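Local coordinates for hypothetical protein PA4535 (Pseudomonas aeruginosa, PDB 1Y0K) that is of unknown function but belongs to a family of putative endonucleases in the PD-(D/E)XK nuclease clan, at residues D135-L147 with R166-T178. Sequence-based numbering, arbitrary orientation.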
ATOM      1  N   ASP A 135       3.915  20.096  -0.593  1.00 18.58           N
ATOM      2  CA  ASP A 135       3.729  19.763  -2.003  1.00 18.08           C
ATOM      3  C   ASP A 135       3.328  18.289  -2.129  1.00 17.07           C
ATOM      4  O   ASP A 135       4.186  17.397  -2.106  1.00 16.33           O
ATOM      5  CB  ASP A 135       5.002  20.037  -2.830  1.00 18.58           C
ATOM      6  CG  ASP A 135       4.782  19.881  -4.347  1.00 20.23           C
ATOM      7  OD1 ASP A 135       3.708  19.403  -4.774  1.00 22.00           O
ATOM      8  OD2 ASP A 135       5.700  20.234  -5.128  1.00 22.31           O
ATOM      9  N   HIS A 136       2.025  18.053  -2.260  1.00 16.29           N
ATOM     10  CA  HIS A 136       1.489  16.695  -2.429  1.00 16.30           C
ATOM     11  C   HIS A 136       2.182  15.991  -3.596  1.00 15.90           C
ATOM     12  O   HIS A 136       2.361  14.767  -3.582  1.00 15.43           O
ATOM     13  CB  HIS A 136      -0.017  16.724  -2.703  1.00 16.62           C
ATOM     14  CG  HIS A 136      -0.824  17.442  -1.665  1.00 18.15           C
ATOM     15  ND1 HIS A 136      -0.711  18.797  -1.443  1.00 20.03           N
ATOM     16  CD2 HIS A 136      -1.794  17.002  -0.825  1.00 18.64           C
ATOM     17  CE1 HIS A 136      -1.545  19.155  -0.480  1.00 19.96           C
ATOM     18  NE2 HIS A 136      -2.216  18.086  -0.089  1.00 18.19           N
ATOM     19  N   GLY A 137       2.560  16.773  -4.607  1.00 15.44           N
ATOM     20  CA  GLY A 137       3.121  16.238  -5.846  1.00 15.63           C
ATOM     21  C   GLY A 137       4.519  15.652  -5.777  1.00 15.37           C
ATOM     22  O   GLY A 137       5.031  15.161  -6.790  1.00 15.25           O
ATOM     23  N   GLU A 138       5.145  15.688  -4.604  1.00 15.45           N
ATOM     24  CA  GLU A 138       6.458  15.063  -4.425  1.00 16.34           C
ATOM     25  C   GLU A 138       6.347  13.763  -3.624  1.00 16.02           C
ATOM     26  O   GLU A 138       7.360  13.116  -3.332  1.00 16.81           O
ATOM     27  CB  GLU A 138       7.453  16.028  -3.753  1.00 17.48           C
ATOM     28  CG  GLU A 138       7.886  17.197  -4.661  1.00 21.40           C
ATOM     29  CD  GLU A 138       8.706  16.763  -5.877  1.00 25.68           C
ATOM     30  OE1 GLU A 138       9.480  15.789  -5.779  1.00 26.19           O
ATOM     31  OE2 GLU A 138       8.584  17.407  -6.945  1.00 30.20           O
ATOM     32  N   LEU A 139       5.114  13.385  -3.291  1.00 14.94           N
ATOM     33  CA  LEU A 139       4.876  12.251  -2.397  1.00 14.10           C
ATOM     34  C   LEU A 139       4.332  11.035  -3.135  1.00 13.67           C
ATOM     35  O   LEU A 139       3.398  11.138  -3.935  1.00 12.86           O
ATOM     36  CB  LEU A 139       3.911  12.649  -1.266  1.00 14.57           C
ATOM     37  CG  LEU A 139       4.336  13.803  -0.339  1.00 15.04           C
ATOM     38  CD1 LEU A 139       3.270  14.064   0.729  1.00 14.62           C
ATOM     39  CD2 LEU A 139       5.697  13.543   0.314  1.00 15.23           C
ATOM     40  N   ASP A 140       4.935   9.891  -2.845  1.00 12.82           N
ATOM     41  CA  ASP A 140       4.492   8.597  -3.362  1.00 13.21           C
ATOM     42  C   ASP A 140       3.774   7.840  -2.254  1.00 13.22           C
ATOM     43  O   ASP A 140       4.406   7.283  -1.355  1.00 13.63           O
ATOM     44  CB  ASP A 140       5.708   7.816  -3.845  1.00 13.27           C
ATOM     45  CG  ASP A 140       6.512   8.593  -4.883  1.00 14.55           C
ATOM     46  OD1 ASP A 140       5.924   8.968  -5.919  1.00 13.51           O
ATOM     47  OD2 ASP A 140       7.727   8.819  -4.670  1.00 14.70           O
ATOM     48  N   LEU A 141       2.448   7.854  -2.295  1.00 12.66           N
ATOM     49  CA  LEU A 141       1.668   7.245  -1.224  1.00 11.93           C
ATOM     50  C   LEU A 141       1.697   5.728  -1.348  1.00 11.62           C
ATOM     51  O   LEU A 141       1.599   5.187  -2.451  1.00 11.37           O
ATOM     52  CB  LEU A 141       0.224   7.762  -1.239  1.00 12.35           C
ATOM     53  CG  LEU A 141      -0.029   9.131  -0.568  1.00 14.37           C
ATOM     54  CD1 LEU A 141      -0.254   8.947   0.900  1.00 16.25           C
ATOM     55  CD2 LEU A 141       1.095  10.164  -0.789  1.00 16.64           C
ATOM     56  N   LEU A 142       1.837   5.059  -0.208  1.00 11.28           N
ATOM     57  CA  LEU A 142       1.909   3.596  -0.159  1.00 11.17           C
ATOM     58  C   LEU A 142       1.077   3.085   1.008  1.00 11.31           C
ATOM     59  O   LEU A 142       1.434   3.294   2.171  1.00 11.49           O
ATOM     60  CB  LEU A 142       3.360   3.122  -0.028  1.00 10.82           C
ATOM     61  CG  LEU A 142       3.594   1.609   0.038  1.00 11.52           C
ATOM     62  CD1 LEU A 142       3.036   0.908  -1.218  1.00 12.02           C
ATOM     63  CD2 LEU A 142       5.090   1.304   0.218  1.00 12.15           C
ATOM     64  N   ALA A 143      -0.046   2.440   0.688  1.00 11.63           N
ATOM     65  CA  ALA A 143      -0.953   1.917   1.713  1.00 11.90           C
ATOM     66  C   ALA A 143      -0.647   0.458   1.962  1.00 12.36           C
ATOM     67  O   ALA A 143      -0.585  -0.322   1.004  1.00 12.32           O
ATOM     68  CB  ALA A 143      -2.412   2.043   1.244  1.00 12.82           C
ATOM     69  N   PHE A 144      -0.463   0.077   3.230  1.00 12.10           N
ATOM     70  CA  PHE A 144      -0.458  -1.348   3.584  1.00 12.32           C
ATOM     71  C   PHE A 144      -1.880  -1.712   4.007  1.00 12.90           C
ATOM     72  O   PHE A 144      -2.395  -1.197   5.005  1.00 12.52           O
ATOM     73  CB  PHE A 144       0.547  -1.677   4.691  1.00 12.95           C
ATOM     74  CG  PHE A 144       0.588  -3.142   5.028  1.00 12.18           C
ATOM     75  CD1 PHE A 144       1.382  -4.005   4.275  1.00 14.67           C
ATOM     76  CD2 PHE A 144      -0.180  -3.659   6.068  1.00 15.51           C
ATOM     77  CE1 PHE A 144       1.418  -5.374   4.557  1.00 16.04           C
ATOM     78  CE2 PHE A 144      -0.145  -5.035   6.359  1.00 15.14           C
ATOM     79  CZ  PHE A 144       0.652  -5.884   5.596  1.00 15.01           C
ATOM     80  N   VAL A 145      -2.514  -2.550   3.197  1.00 13.84           N
ATOM     81  CA  VAL A 145      -3.917  -2.886   3.346  1.00 14.93           C
ATOM     82  C   VAL A 145      -4.061  -4.329   3.857  1.00 15.59           C
ATOM     83  O   VAL A 145      -3.625  -5.288   3.206  1.00 15.33           O
ATOM     84  CB  VAL A 145      -4.693  -2.692   2.012  1.00 15.37           C
ATOM     85  CG1 VAL A 145      -6.200  -2.901   2.235  1.00 16.30           C
ATOM     86  CG2 VAL A 145      -4.447  -1.304   1.441  1.00 16.66           C
ATOM     87  N   ASN A 146      -4.695  -4.472   5.017  1.00 16.57           N
ATOM     88  CA  ASN A 146      -4.831  -5.771   5.661  1.00 17.80           C
ATOM     89  C   ASN A 146      -6.110  -5.828   6.490  1.00 18.71           C
ATOM     90  O   ASN A 146      -6.184  -5.260   7.570  1.00 18.42           O
ATOM     91  CB  ASN A 146      -3.606  -6.082   6.527  1.00 17.78           C
ATOM     92  CG  ASN A 146      -3.641  -7.488   7.091  1.00 19.72           C
ATOM     93  OD1 ASN A 146      -3.914  -8.451   6.367  1.00 20.14           O
ATOM     94  ND2 ASN A 146      -3.386  -7.612   8.387  1.00 19.92           N
ATOM     95  N   LEU A 147      -7.108  -6.522   5.958  1.00 20.09           N
ATOM     96  CA  LEU A 147      -8.434  -6.570   6.568  1.00 21.30           C
ATOM     97  C   LEU A 147      -8.705  -7.993   7.006  1.00 22.30           C
ATOM     98  O   LEU A 147      -8.615  -8.906   6.195  1.00 22.65           O
ATOM     99  CB  LEU A 147      -9.503  -6.127   5.560  1.00 21.67           C
ATOM    100  CG  LEU A 147      -9.287  -4.789   4.830  1.00 22.05           C
ATOM    101  CD1 LEU A 147     -10.334  -4.581   3.742  1.00 23.10           C
ATOM    102  CD2 LEU A 147      -9.280  -3.607   5.800  1.00 23.12           C
ATOM    103  N   ARG A 166      -7.088  13.615  -7.889  1.00 17.75           N
ATOM    104  CA  ARG A 166      -7.421  15.013  -7.590  1.00 18.75           C
ATOM    105  C   ARG A 166      -6.740  15.572  -6.323  1.00 18.24           C
ATOM    106  O   ARG A 166      -6.571  16.783  -6.192  1.00 18.66           O
ATOM    107  CB  ARG A 166      -8.945  15.224  -7.552  1.00 19.46           C
ATOM    108  CG  ARG A 166      -9.585  15.189  -8.947  1.00 23.40           C
ATOM    109  CD  ARG A 166     -10.951  15.870  -8.980  1.00 29.91           C
ATOM    110  NE  ARG A 166     -11.970  15.088  -8.285  1.00 34.51           N
ATOM    111  CZ  ARG A 166     -12.728  14.153  -8.856  1.00 37.44           C
ATOM    112  NH1 ARG A 166     -12.600  13.872 -10.152  1.00 38.19           N
ATOM    113  NH2 ARG A 166     -13.619  13.494  -8.126  1.00 39.28           N
ATOM    114  N   GLN A 167      -6.335  14.697  -5.404  1.00 17.83           N
ATOM    115  CA  GLN A 167      -5.648  15.126  -4.169  1.00 17.46           C
ATOM    116  C   GLN A 167      -4.203  15.587  -4.405  1.00 17.36           C
ATOM    117  O   GLN A 167      -3.590  16.223  -3.527  1.00 17.97           O
ATOM    118  CB  GLN A 167      -5.711  14.023  -3.099  1.00 17.11           C
ATOM    119  CG  GLN A 167      -7.116  13.807  -2.513  1.00 16.93           C
ATOM    120  CD  GLN A 167      -7.249  12.517  -1.717  1.00 17.57           C
ATOM    121  OE1 GLN A 167      -6.394  11.621  -1.803  1.00 17.55           O
ATOM    122  NE2 GLN A 167      -8.332  12.413  -0.932  1.00 17.91           N
ATOM    123  N   GLY A 168      -3.665  15.249  -5.576  1.00 16.95           N
ATOM    124  CA  GLY A 168      -2.389  15.788  -6.054  1.00 16.21           C
ATOM    125  C   GLY A 168      -1.126  14.992  -5.779  1.00 15.98           C
ATOM    126  O   GLY A 168      -0.028  15.451  -6.111  1.00 16.00           O
ATOM    127  N   TRP A 169      -1.257  13.802  -5.189  1.00 14.60           N
ATOM    128  CA  TRP A 169      -0.092  12.926  -4.954  1.00 14.20           C
ATOM    129  C   TRP A 169       0.654  12.596  -6.244  1.00 13.72           C
ATOM    130  O   TRP A 169       0.050  12.514  -7.312  1.00 13.12           O
ATOM    131  CB  TRP A 169      -0.518  11.591  -4.308  1.00 14.40           C
ATOM    132  CG  TRP A 169      -1.568  11.717  -3.268  1.00 14.79           C
ATOM    133  CD1 TRP A 169      -2.851  11.225  -3.325  1.00 15.64           C
ATOM    134  CD2 TRP A 169      -1.452  12.393  -2.012  1.00 14.51           C
ATOM    135  NE1 TRP A 169      -3.526  11.540  -2.165  1.00 15.17           N
ATOM    136  CE2 TRP A 169      -2.699  12.267  -1.351  1.00 14.77           C
ATOM    137  CE3 TRP A 169      -0.419  13.100  -1.378  1.00 15.44           C
ATOM    138  CZ2 TRP A 169      -2.931  12.810  -0.090  1.00 14.54           C
ATOM    139  CZ3 TRP A 169      -0.656  13.639  -0.130  1.00 15.10           C
ATOM    140  CH2 TRP A 169      -1.905  13.492   0.502  1.00 15.85           C
ATOM    141  N   ARG A 170       1.963  12.360  -6.140  1.00 13.14           N
ATOM    142  CA  ARG A 170       2.737  11.945  -7.309  1.00 12.82           C
ATOM    143  C   ARG A 170       2.370  10.530  -7.776  1.00 12.81           C
ATOM    144  O   ARG A 170       2.341  10.238  -8.976  1.00 12.96           O
ATOM    145  CB  ARG A 170       4.232  12.005  -7.016  1.00 12.62           C
ATOM    146  CG  ARG A 170       5.053  11.745  -8.281  1.00 13.50           C
ATOM    147  CD  ARG A 170       6.485  12.158  -8.117  1.00 15.18           C
ATOM    148  NE  ARG A 170       7.206  11.316  -7.166  1.00 16.76           N
ATOM    149  CZ  ARG A 170       8.468  11.537  -6.823  1.00 18.53           C
ATOM    150  NH1 ARG A 170       9.117  12.573  -7.352  1.00 19.35           N
ATOM    151  NH2 ARG A 170       9.079  10.744  -5.953  1.00 19.69           N
ATOM    152  N   SER A 171       2.090   9.663  -6.811  1.00 12.18           N
ATOM    153  CA  SER A 171       1.729   8.274  -7.081  1.00 11.80           C
ATOM    154  C   SER A 171       0.996   7.703  -5.870  1.00 11.65           C
ATOM    155  O   SER A 171       1.048   8.266  -4.772  1.00 11.38           O
ATOM    156  CB  SER A 171       2.979   7.434  -7.405  1.00 11.89           C
ATOM    157  OG  SER A 171       3.774   7.197  -6.247  1.00 13.27           O
ATOM    158  N   LEU A 172       0.288   6.599  -6.095  1.00 11.72           N
ATOM    159  CA  LEU A 172      -0.414   5.914  -5.017  1.00 11.51           C
ATOM    160  C   LEU A 172      -0.343   4.446  -5.342  1.00 11.49           C
ATOM    161  O   LEU A 172      -0.674   4.039  -6.454  1.00 11.10           O
ATOM    162  CB  LEU A 172      -1.870   6.361  -4.935  1.00 11.63           C
ATOM    163  CG  LEU A 172      -2.797   5.608  -3.961  1.00 11.08           C
ATOM    164  CD1 LEU A 172      -2.312   5.708  -2.507  1.00 10.28           C
ATOM    165  CD2 LEU A 172      -4.208   6.131  -4.084  1.00 12.40           C
ATOM    166  N   SER A 173       0.086   3.673  -4.353  1.00 11.77           N
ATOM    167  CA  SER A 173       0.217   2.231  -4.478  1.00 12.02           C
ATOM    168  C   SER A 173      -0.356   1.565  -3.239  1.00 12.44           C
ATOM    169  O   SER A 173      -0.435   2.188  -2.174  1.00 12.18           O
ATOM    170  CB  SER A 173       1.682   1.835  -4.648  1.00 12.46           C
ATOM    171  OG  SER A 173       2.278   2.496  -5.752  1.00 12.94           O
HETATM  172  N   MSE A 174      -0.755   0.300  -3.392  1.00 12.83           N
HETATM  173  CA  MSE A 174      -1.216  -0.530  -2.278  1.00 14.06           C
HETATM  174  C   MSE A 174      -0.419  -1.825  -2.212  1.00 13.12           C
HETATM  175  O   MSE A 174      -0.017  -2.389  -3.234  1.00 12.08           O
HETATM  176  CB  MSE A 174      -2.686  -0.923  -2.442  1.00 14.00           C
HETATM  177  CG  MSE A 174      -3.709   0.195  -2.485  1.00 17.48           C
HETATM  178 SE   MSE A 174      -5.371  -0.541  -2.817  1.00 18.35          SE
HETATM  179  CE  MSE A 174      -5.146  -1.274  -4.392  1.00 23.55           C
ATOM    180  N   VAL A 175      -0.213  -2.304  -0.999  1.00 12.58           N
ATOM    181  CA  VAL A 175       0.368  -3.629  -0.796  1.00 12.82           C
ATOM    182  C   VAL A 175      -0.300  -4.259   0.419  1.00 13.25           C
ATOM    183  O   VAL A 175      -0.657  -3.573   1.366  1.00 13.30           O
ATOM    184  CB  VAL A 175       1.915  -3.578  -0.640  1.00 13.03           C
ATOM    185  CG1 VAL A 175       2.336  -2.798   0.617  1.00 12.68           C
ATOM    186  CG2 VAL A 175       2.517  -5.006  -0.617  1.00 13.56           C
ATOM    187  N   GLY A 176      -0.492  -5.572   0.372  1.00 13.67           N
ATOM    188  CA  GLY A 176      -0.985  -6.308   1.527  1.00 13.96           C
ATOM    189  C   GLY A 176      -0.509  -7.738   1.417  1.00 14.19           C
ATOM    190  O   GLY A 176       0.215  -8.080   0.492  1.00 14.25           O
ATOM    191  N   PRO A 177      -0.916  -8.594   2.364  1.00 14.95           N
ATOM    192  CA  PRO A 177      -0.461  -9.977   2.288  1.00 15.40           C
ATOM    193  C   PRO A 177      -0.887 -10.682   0.993  1.00 15.83           C
ATOM    194  O   PRO A 177      -0.191 -11.593   0.532  1.00 17.34           O
ATOM    195  CB  PRO A 177      -1.091 -10.626   3.533  1.00 15.68           C
ATOM    196  CG  PRO A 177      -1.355  -9.449   4.480  1.00 15.94           C
ATOM    197  CD  PRO A 177      -1.748  -8.331   3.551  1.00 15.42           C
ATOM    198  N   THR A 178      -1.989 -10.250   0.381  1.00 15.14           N
ATOM    199  CA  THR A 178      -2.502 -10.960  -0.801  1.00 15.89           C
ATOM    200  C   THR A 178      -2.126 -10.362  -2.156  1.00 15.13           C
ATOM    201  O   THR A 178      -2.258 -11.037  -3.173  1.00 15.60           O
ATOM    202  CB  THR A 178      -4.033 -11.109  -0.773  1.00 15.67           C
ATOM    203  OG1 THR A 178      -4.637  -9.809  -0.770  1.00 18.50           O
ATOM    204  CG2 THR A 178      -4.473 -11.875   0.483  1.00 17.58           C
TER
HETATM  205  O   HOH W   1       3.289   4.889  -4.726  1.00 13.74           O
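L141 lies over one face of the W169 indole: CG sits 4.0 Å from the centroid of the five-membered ring in a CH-pi contact, while CD2 reaches the benzo rim, 3.4 Å from CE3 of W169. L139 CD1 approaches the edge of the same indole, and H136 leans on it obliquely, the two ring planes 48° apart; the imidazole NE2 bonds to the carbonyl of A126 in helix 119-132. On the other face of the sheet, V175 CG1 touches L142 CD1 and F144 CD1, and helix 26-40 covers this side through V33 and F37. Strands 140-146 and 171-175 run parallel here in the middle of a mixed sheet, a central sheet flanked by helices that is consistent with the PD-(D/E)XK nuclease clan. Five backbone hydrogen bonds join them from L141 N–S171 O to V145 N–V175 O. One water donates to L141 O and S171 OG and also bonds to S173 OG. At the polar end, R170 forms a two-pronged salt bridge with D140, NE to OD1 and NH2 to OD2 (2.7 Å), both almost linear. The two planar groups are tilted by just 24°. A bend at chi3 (68°) in an otherwise extended chain turns the guanidinium onto the acid. S171 OG reaches D140 OD1 on the anti side, at 2.8 Å, from the face of the carboxylate opposite to R170 NE. G66 N and G64 O are further partners of D140 OD2 and R170 NH2, respectively; E138 OE1, 3.6 Å from R170 NH1, lies off the guanidinium plane, a purely electrostatic pairing.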